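PDB 1L8Q: chromosomal replication initiator protein DnaA from Aquifex aeolicus, which probably binds the chromosomal origin of replication in its ATP-bound form to initiate and regulate DNA replication, and uses an AAA+ domain to bind nucleotide. Local coordinates for residues Y37-Y43 / G159-I164; R171-I175 / L194-K199. All blocks are in the same frame, centred on the assembly; numbering follows the deposited sequence.

Contact 1 of 2, residues Y37-Y43 / G159-I164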
loop_
_atom_site.group_PDB
_atom_site.type_symbol
_atom_site.label_atom_id
_atom_site.label_comp_id
_atom_site.label_asym_id
_atom_site.label_seq_id
_atom_site.Cartn_x
_atom_site.Cartn_y
_atom_site.Cartn_z
ATOM N N TYR A 37 -24.033 8.364 -9.783
ATOM C CA TYR A 37 -23.493 7.369 -8.894
ATOM C C TYR A 37 -23.350 7.949 -7.523
ATOM O O TYR A 37 -22.690 8.959 -7.349
ATOM C CB TYR A 37 -22.110 6.951 -9.364
ATOM C CG TYR A 37 -22.044 6.477 -10.784
ATOM C CD1 TYR A 37 -22.878 5.451 -11.244
ATOM C CD2 TYR A 37 -21.128 7.024 -11.667
ATOM C CE1 TYR A 37 -22.810 5.004 -12.563
ATOM C CE2 TYR A 37 -21.047 6.573 -12.984
ATOM C CZ TYR A 37 -21.896 5.573 -13.419
ATOM O OH TYR A 37 -21.805 5.144 -14.702
ATOM N N ASN A 38 -23.936 7.299 -6.536
ATOM C CA ASN A 38 -23.811 7.755 -5.172
ATOM C C ASN A 38 -24.178 6.622 -4.260
ATOM O O ASN A 38 -25.296 6.168 -4.272
ATOM C CB ASN A 38 -24.727 8.963 -4.915
ATOM C CG ASN A 38 -24.086 10.006 -3.969
ATOM O OD1 ASN A 38 -22.867 9.989 -3.714
ATOM N ND2 ASN A 38 -24.907 10.917 -3.461
ATOM N N PRO A 39 -23.219 6.134 -3.498
ATOM C CA PRO A 39 -21.865 6.656 -3.520
ATOM C C PRO A 39 -20.982 5.935 -4.517
ATOM O O PRO A 39 -21.380 4.934 -5.123
ATOM C CB PRO A 39 -21.349 6.317 -2.128
ATOM C CG PRO A 39 -22.207 5.189 -1.652
ATOM C CD PRO A 39 -23.368 5.011 -2.566
ATOM N N ILE A 40 -19.771 6.465 -4.673
ATOM C CA ILE A 40 -18.711 5.813 -5.405
ATOM C C ILE A 40 -17.751 5.292 -4.350
ATOM O O ILE A 40 -17.339 6.042 -3.475
ATOM C CB ILE A 40 -17.970 6.813 -6.271
ATOM C CG1 ILE A 40 -18.852 7.301 -7.400
ATOM C CG2 ILE A 40 -16.694 6.199 -6.841
ATOM C CD1 ILE A 40 -18.198 8.351 -8.213
ATOM N N PHE A 41 -17.386 4.015 -4.437
ATOM C CA PHE A 41 -16.491 3.404 -3.459
ATOM C C PHE A 41 -15.328 2.800 -4.209
ATOM O O PHE A 41 -15.481 1.767 -4.859
ATOM C CB PHE A 41 -17.234 2.306 -2.709
ATOM C CG PHE A 41 -16.497 1.754 -1.547
ATOM C CD1 PHE A 41 -15.425 0.890 -1.728
ATOM C CD2 PHE A 41 -16.899 2.059 -0.253
ATOM C CE1 PHE A 41 -14.744 0.363 -0.633
ATOM C CE2 PHE A 41 -16.237 1.523 0.851
ATOM C CZ PHE A 41 -15.163 0.675 0.662
ATOM N N ILE A 42 -14.169 3.450 -4.139
ATOM C CA ILE A 42 -12.984 2.964 -4.819
ATOM C C ILE A 42 -12.101 2.141 -3.890
ATOM O O ILE A 42 -11.835 2.544 -2.776
ATOM C CB ILE A 42 -12.174 4.144 -5.339
ATOM C CG1 ILE A 42 -12.966 4.924 -6.378
ATOM C CG2 ILE A 42 -10.844 3.671 -5.934
ATOM C CD1 ILE A 42 -12.425 6.342 -6.577
ATOM N N TYR A 43 -11.631 0.988 -4.356
ATOM C CA TYR A 43 -10.735 0.172 -3.544
ATOM C C TYR A 43 -9.574 -0.448 -4.336
ATOM O O TYR A 43 -9.688 -0.768 -5.526
ATOM C CB TYR A 43 -11.496 -0.899 -2.781
ATOM C CG TYR A 43 -12.080 -1.959 -3.653
ATOM C CD1 TYR A 43 -11.459 -3.199 -3.789
ATOM C CD2 TYR A 43 -13.243 -1.730 -4.345
ATOM C CE1 TYR A 43 -11.989 -4.172 -4.588
ATOM C CE2 TYR A 43 -13.797 -2.692 -5.138
ATOM C CZ TYR A 43 -13.167 -3.923 -5.257
ATOM O OH TYR A 43 -13.730 -4.895 -6.053
ATOM N N GLY A 159 -24.318 1.790 -4.133
ATOM C CA GLY A 159 -23.726 2.662 -5.139
ATOM C C GLY A 159 -22.948 1.947 -6.227
ATOM O O GLY A 159 -23.427 0.976 -6.822
ATOM N N ILE A 160 -21.748 2.447 -6.501
ATOM C CA ILE A 160 -20.862 1.805 -7.461
ATOM C C ILE A 160 -19.499 1.498 -6.851
ATOM O O ILE A 160 -18.825 2.376 -6.307
ATOM C CB ILE A 160 -20.731 2.626 -8.772
ATOM C CG1 ILE A 160 -19.794 1.911 -9.753
ATOM C CG2 ILE A 160 -20.253 4.038 -8.500
ATOM C CD1 ILE A 160 -20.094 2.205 -11.226
ATOM N N LEU A 161 -19.116 0.235 -6.915
ATOM C CA LEU A 161 -17.850 -0.230 -6.354
ATOM C C LEU A 161 -16.889 -0.499 -7.479
ATOM O O LEU A 161 -17.192 -1.276 -8.370
ATOM C CB LEU A 161 -18.064 -1.542 -5.603
ATOM C CG LEU A 161 -18.579 -1.476 -4.173
ATOM C CD1 LEU A 161 -19.513 -0.318 -3.978
ATOM C CD2 LEU A 161 -19.219 -2.817 -3.757
ATOM N N VAL A 162 -15.718 0.110 -7.438
ATOM C CA VAL A 162 -14.742 -0.126 -8.489
ATOM C C VAL A 162 -13.331 -0.365 -7.954
ATOM O O VAL A 162 -12.763 0.459 -7.247
ATOM C CB VAL A 162 -14.718 1.014 -9.518
ATOM C CG1 VAL A 162 -16.127 1.430 -9.869
ATOM C CG2 VAL A 162 -14.004 2.175 -8.972
ATOM N N GLU A 163 -12.775 -1.506 -8.298
ATOM C CA GLU A 163 -11.429 -1.860 -7.907
ATOM C C GLU A 163 -10.438 -1.059 -8.738
ATOM O O GLU A 163 -10.664 -0.818 -9.891
ATOM C CB GLU A 163 -11.227 -3.353 -8.155
ATOM C CG GLU A 163 -9.909 -3.916 -7.695
ATOM C CD GLU A 163 -9.912 -5.436 -7.717
ATOM O OE1 GLU A 163 -10.808 -6.013 -8.396
ATOM O OE2 GLU A 163 -9.039 -6.059 -7.051
ATOM N N ILE A 164 -9.329 -0.653 -8.152
ATOM C CA ILE A 164 -8.340 0.100 -8.903
ATOM C C ILE A 164 -6.979 -0.567 -8.815
ATOM O O ILE A 164 -6.584 -1.073 -7.765
ATOM C CB ILE A 164 -8.298 1.554 -8.400
ATOM C CG1 ILE A 164 -7.400 2.411 -9.263
ATOM C CG2 ILE A 164 -7.889 1.627 -6.942
ATOM C CD1 ILE A 164 -7.291 3.788 -8.754
#

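Contact 2 of 2, residues R171-I175 / L194-K199. With ADP (adenosine-5'-diphosphate), chain C.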
loop_
_atom_site.group_PDB
_atom_site.type_symbol
_atom_site.label_atom_id
_atom_site.label_comp_id
_atom_site.label_asym_id
_atom_site.label_seq_id
_atom_site.Cartn_x
_atom_site.Cartn_y
_atom_site.Cartn_z
ATOM N N ARG A 171 2.688 1.915 -14.733
ATOM C CA ARG A 171 3.939 2.183 -14.027
ATOM C C ARG A 171 4.973 2.685 -15.025
ATOM O O ARG A 171 5.647 3.680 -14.806
ATOM C CB ARG A 171 4.486 0.911 -13.381
ATOM C CG ARG A 171 4.047 0.684 -11.968
ATOM C CD ARG A 171 4.848 -0.373 -11.219
ATOM N NE ARG A 171 4.710 -1.684 -11.840
ATOM C CZ ARG A 171 5.738 -2.436 -12.190
ATOM N NH1 ARG A 171 6.977 -2.002 -11.963
ATOM N NH2 ARG A 171 5.538 -3.614 -12.762
ATOM N N PHE A 172 5.088 1.959 -16.125
ATOM C CA PHE A 172 5.992 2.306 -17.184
ATOM C C PHE A 172 5.889 3.791 -17.524
ATOM O O PHE A 172 6.887 4.515 -17.477
ATOM C CB PHE A 172 5.696 1.443 -18.413
ATOM C CG PHE A 172 6.538 1.759 -19.602
ATOM C CD1 PHE A 172 7.896 1.517 -19.589
ATOM C CD2 PHE A 172 5.961 2.271 -20.755
ATOM C CE1 PHE A 172 8.692 1.803 -20.714
ATOM C CE2 PHE A 172 6.737 2.564 -21.887
ATOM C CZ PHE A 172 8.111 2.326 -21.864
ATOM N N LYS A 173 4.693 4.249 -17.870
ATOM C CA LYS A 173 4.523 5.656 -18.193
ATOM C C LYS A 173 4.919 6.523 -16.991
ATOM O O LYS A 173 5.622 7.532 -17.146
ATOM C CB LYS A 173 3.095 5.947 -18.651
ATOM C CG LYS A 173 2.699 5.172 -19.897
ATOM C CD LYS A 173 1.426 5.693 -20.507
ATOM C CE LYS A 173 0.941 4.786 -21.612
ATOM N NZ LYS A 173 -0.443 5.156 -22.042
ATOM N N ILE A 174 4.494 6.121 -15.795
ATOM C CA ILE A 174 4.841 6.879 -14.609
ATOM C C ILE A 174 6.373 6.943 -14.473
ATOM O O ILE A 174 6.972 8.022 -14.342
ATOM C CB ILE A 174 4.175 6.285 -13.371
ATOM C CG1 ILE A 174 2.676 6.576 -13.405
ATOM C CG2 ILE A 174 4.780 6.871 -12.119
ATOM C CD1 ILE A 174 1.893 5.982 -12.227
ATOM N N ILE A 175 7.008 5.793 -14.562
ATOM C CA ILE A 175 8.450 5.739 -14.462
ATOM C C ILE A 175 9.113 6.751 -15.392
ATOM O O ILE A 175 10.066 7.427 -15.010
ATOM C CB ILE A 175 8.940 4.316 -14.736
ATOM C CG1 ILE A 175 8.711 3.437 -13.495
ATOM C CG2 ILE A 175 10.380 4.320 -15.117
ATOM C CD1 ILE A 175 8.802 1.938 -13.776
ATOM N N LEU A 194 13.669 -0.352 -13.161
ATOM C CA LEU A 194 12.602 0.134 -12.336
ATOM C C LEU A 194 11.333 -0.715 -12.509
ATOM O O LEU A 194 10.615 -0.965 -11.531
ATOM C CB LEU A 194 12.350 1.611 -12.626
ATOM C CG LEU A 194 13.532 2.515 -12.262
ATOM C CD1 LEU A 194 13.358 3.907 -12.822
ATOM C CD2 LEU A 194 13.770 2.553 -10.740
ATOM N N LEU A 195 11.072 -1.181 -13.736
ATOM C CA LEU A 195 9.892 -2.000 -13.975
ATOM C C LEU A 195 9.961 -3.255 -13.142
ATOM O O LEU A 195 9.007 -3.597 -12.437
ATOM C CB LEU A 195 9.747 -2.371 -15.443
ATOM C CG LEU A 195 8.956 -1.419 -16.349
ATOM C CD1 LEU A 195 8.726 -2.086 -17.711
ATOM C CD2 LEU A 195 7.624 -1.005 -15.718
ATOM N N GLU A 196 11.106 -3.925 -13.198
ATOM C CA GLU A 196 11.290 -5.158 -12.461
ATOM C C GLU A 196 11.308 -5.007 -10.944
ATOM O O GLU A 196 10.952 -5.939 -10.242
ATOM C CB GLU A 196 12.550 -5.893 -12.915
ATOM C CG GLU A 196 12.311 -6.954 -13.994
ATOM C CD GLU A 196 11.426 -8.130 -13.531
ATOM O OE1 GLU A 196 10.826 -8.059 -12.432
ATOM O OE2 GLU A 196 11.327 -9.136 -14.283
ATOM N N ASN A 197 11.698 -3.845 -10.430
ATOM C CA ASN A 197 11.861 -3.720 -8.981
ATOM C C ASN A 197 10.962 -2.749 -8.226
ATOM O O ASN A 197 11.313 -2.326 -7.131
ATOM C CB ASN A 197 13.313 -3.444 -8.639
ATOM C CG ASN A 197 14.235 -4.559 -9.103
ATOM O OD1 ASN A 197 14.613 -5.428 -8.324
ATOM N ND2 ASN A 197 14.594 -4.541 -10.379
ATOM N N THR A 198 9.801 -2.418 -8.783
ATOM C CA THR A 198 8.891 -1.520 -8.103
ATOM C C THR A 198 7.439 -1.757 -8.485
ATOM O O THR A 198 7.144 -2.283 -9.561
ATOM C CB THR A 198 9.275 -0.044 -8.365
ATOM O OG1 THR A 198 8.982 0.306 -9.720
ATOM C CG2 THR A 198 10.765 0.155 -8.264
ATOM N N LYS A 199 6.531 -1.347 -7.596
ATOM C CA LYS A 199 5.100 -1.496 -7.812
ATOM C C LYS A 199 4.402 -0.170 -7.500
ATOM O O LYS A 199 3.323 0.112 -8.004
ATOM C CB LYS A 199 4.562 -2.590 -6.904
ATOM C CG LYS A 199 4.868 -2.370 -5.427
ATOM C CD LYS A 199 3.881 -3.122 -4.515
ATOM C CE LYS A 199 4.318 -3.056 -3.045
ATOM N NZ LYS A 199 3.180 -3.252 -2.095
HETATM P PB ADP C . -3.018 5.187 -2.772
HETATM O O1B ADP C . -3.843 6.367 -2.236
HETATM O O2B ADP C . -3.820 4.152 -3.505
HETATM O O3B ADP C . -2.049 4.633 -1.775
HETATM P PA ADP C . -1.971 7.372 -4.055
HETATM O O1A ADP C . -3.221 7.996 -4.647
HETATM O O2A ADP C . -1.623 7.925 -2.683
HETATM O O3A ADP C . -2.121 5.792 -3.924
HETATM O "O5'" ADP C . -0.759 7.527 -5.076
HETATM C "C5'" ADP C . 0.544 7.102 -4.722
HETATM C "C4'" ADP C . 1.486 7.897 -5.590
HETATM O "O4'" ADP C . 1.487 7.374 -6.934
HETATM C "C3'" ADP C . 0.986 9.321 -5.696
HETATM O "O3'" ADP C . 2.153 10.121 -5.820
HETATM C "C2'" ADP C . 0.209 9.316 -6.994
HETATM O "O2'" ADP C . 0.067 10.570 -7.639
HETATM C "C1'" ADP C . 0.985 8.351 -7.848
HETATM N N9 ADP C . 0.031 7.742 -8.784
HETATM C C8 ADP C . -0.856 6.760 -8.502
HETATM N N7 ADP C . -1.584 6.448 -9.617
HETATM C C5 ADP C . -1.173 7.249 -10.607
HETATM C C6 ADP C . -1.518 7.446 -12.022
HETATM N N6 ADP C . -2.473 6.713 -12.617
HETATM N N1 ADP C . -0.852 8.382 -12.707
HETATM C C2 ADP C . 0.117 9.129 -12.140
HETATM N N3 ADP C . 0.480 8.992 -10.851
HETATM C C4 ADP C . -0.116 8.096 -10.059
#

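Contact 1 of 2, residues Y37-Y43 / G159-I164
Tyr43 and Glu163 face each other on neighbouring strands at one margin of the parallel AAA+ sheet, whose strand order 2-3-4-1-5 sets strand 40-43 beside the edge strand 160-163. The axes of the short strand segments approach to 4.9 Å and run parallel within 18°, and Ile40, Phe41, Ile42 and Tyr43 pair in turn with Ile160, Leu161, Val162 and Glu163. Five backbone hydrogen bonds join them, beginning at Ile160 N to Pro39 O, just after the cis peptide bond that precedes the proline.

The Tyr43 side chain leaves CB with CG between the backbone N and the carbonyl carbon (chi1 68°), which swings the ring across the edge strand. CD2 reaches the carbonyl of Val162, CE2 lies 3.5 Å from Glu163 N, and CZ is the same distance from Glu163 CB. CE1 meets Glu163 CB and CG, and the phenolic OH meets Glu163 CB. The CA of Glu163 stands over the ring face, 3.8 Å from the centroid of Tyr43, in a CH-pi contact. The ring and the carboxylate are turned 20° apart. His141 meets the Tyr43 ring edge-to-face.

Isoleucines and Val162 fill the reverse face, under helices 20-31 and 50-63, where Ile160 CG2 touches Tyr37 CB. Tyr43 O ends the ladder by accepting a bond from Ile164 N at 2.7 Å, while Ile164 CG2 packs 3.7 Å from Ile42 CG2.

Contact 2 of 2, residues R171-I175 / L194-K199
A bend at chi3 (-63°), after an extended chi2, turns the Arg171 guanidinium toward the Leu195 carbonyl, and in Ile175 a chi1 of -78° sets CG1 anti to the carbonyl carbon, with CD1 carried on to Leu194 and Leu195. Arg171 NH1 donates to Leu195 O at 2.6 Å. The bond is nearly straight (171°), falls on a lone pair in the carbonyl plane and lies within the guanidinium plane. Leu195 CD2 lies over one face of the guanidinium. Asn168 OD1 holds NH2 from the same helix, which fixes the rotation of the group further. A methionine in place of Arg171 would probably leave Leu195 O without this donor and Asn168 without its mate.

Thr198 OG1 donates to Leu194 O at 2.7 Å, from above the carbonyl plane, a side-chain bond back to the carbonyl four residues earlier. Alongside this polar contact, Ile175 CD1 packs 3.7 Å from both Leu194 CB and Leu195 CD2, and Phe172 CB adds a looser contact to the latter. On another side of the same helix, Ile174 CD1 lies 3.6 Å from N3 of the ADP adenine. These helices belong to the small helical lid subdomain that follows the sheet in AAA+ ATPases; helix 201-214, which carries the ATP-binding Arg202, lies against both segments, its Ile204 meeting Ile175 and Thr198.

In the fold
From the N terminus the chain passes helix 20-31 and enters strand 40-43. Contact 1 closes a 115-residue excursion that begins with the P-loop, which binds ADP through Gly47 to His52, and contains the other three strands of the sheet, by returning strand 160-163 alongside strand 40-43. Only then does helix 168-181 begin, and contact 2 closes a short, largely helical loop of 18 residues. The contacts are therefore in series, neither nested nor crossed, with centres 26 Å apart. Contact 1 completes one margin of the sheet; contact 2 joins helices 168-181 and 188-197 in the helical part of Domain III, and ADP borders both parts of the fold.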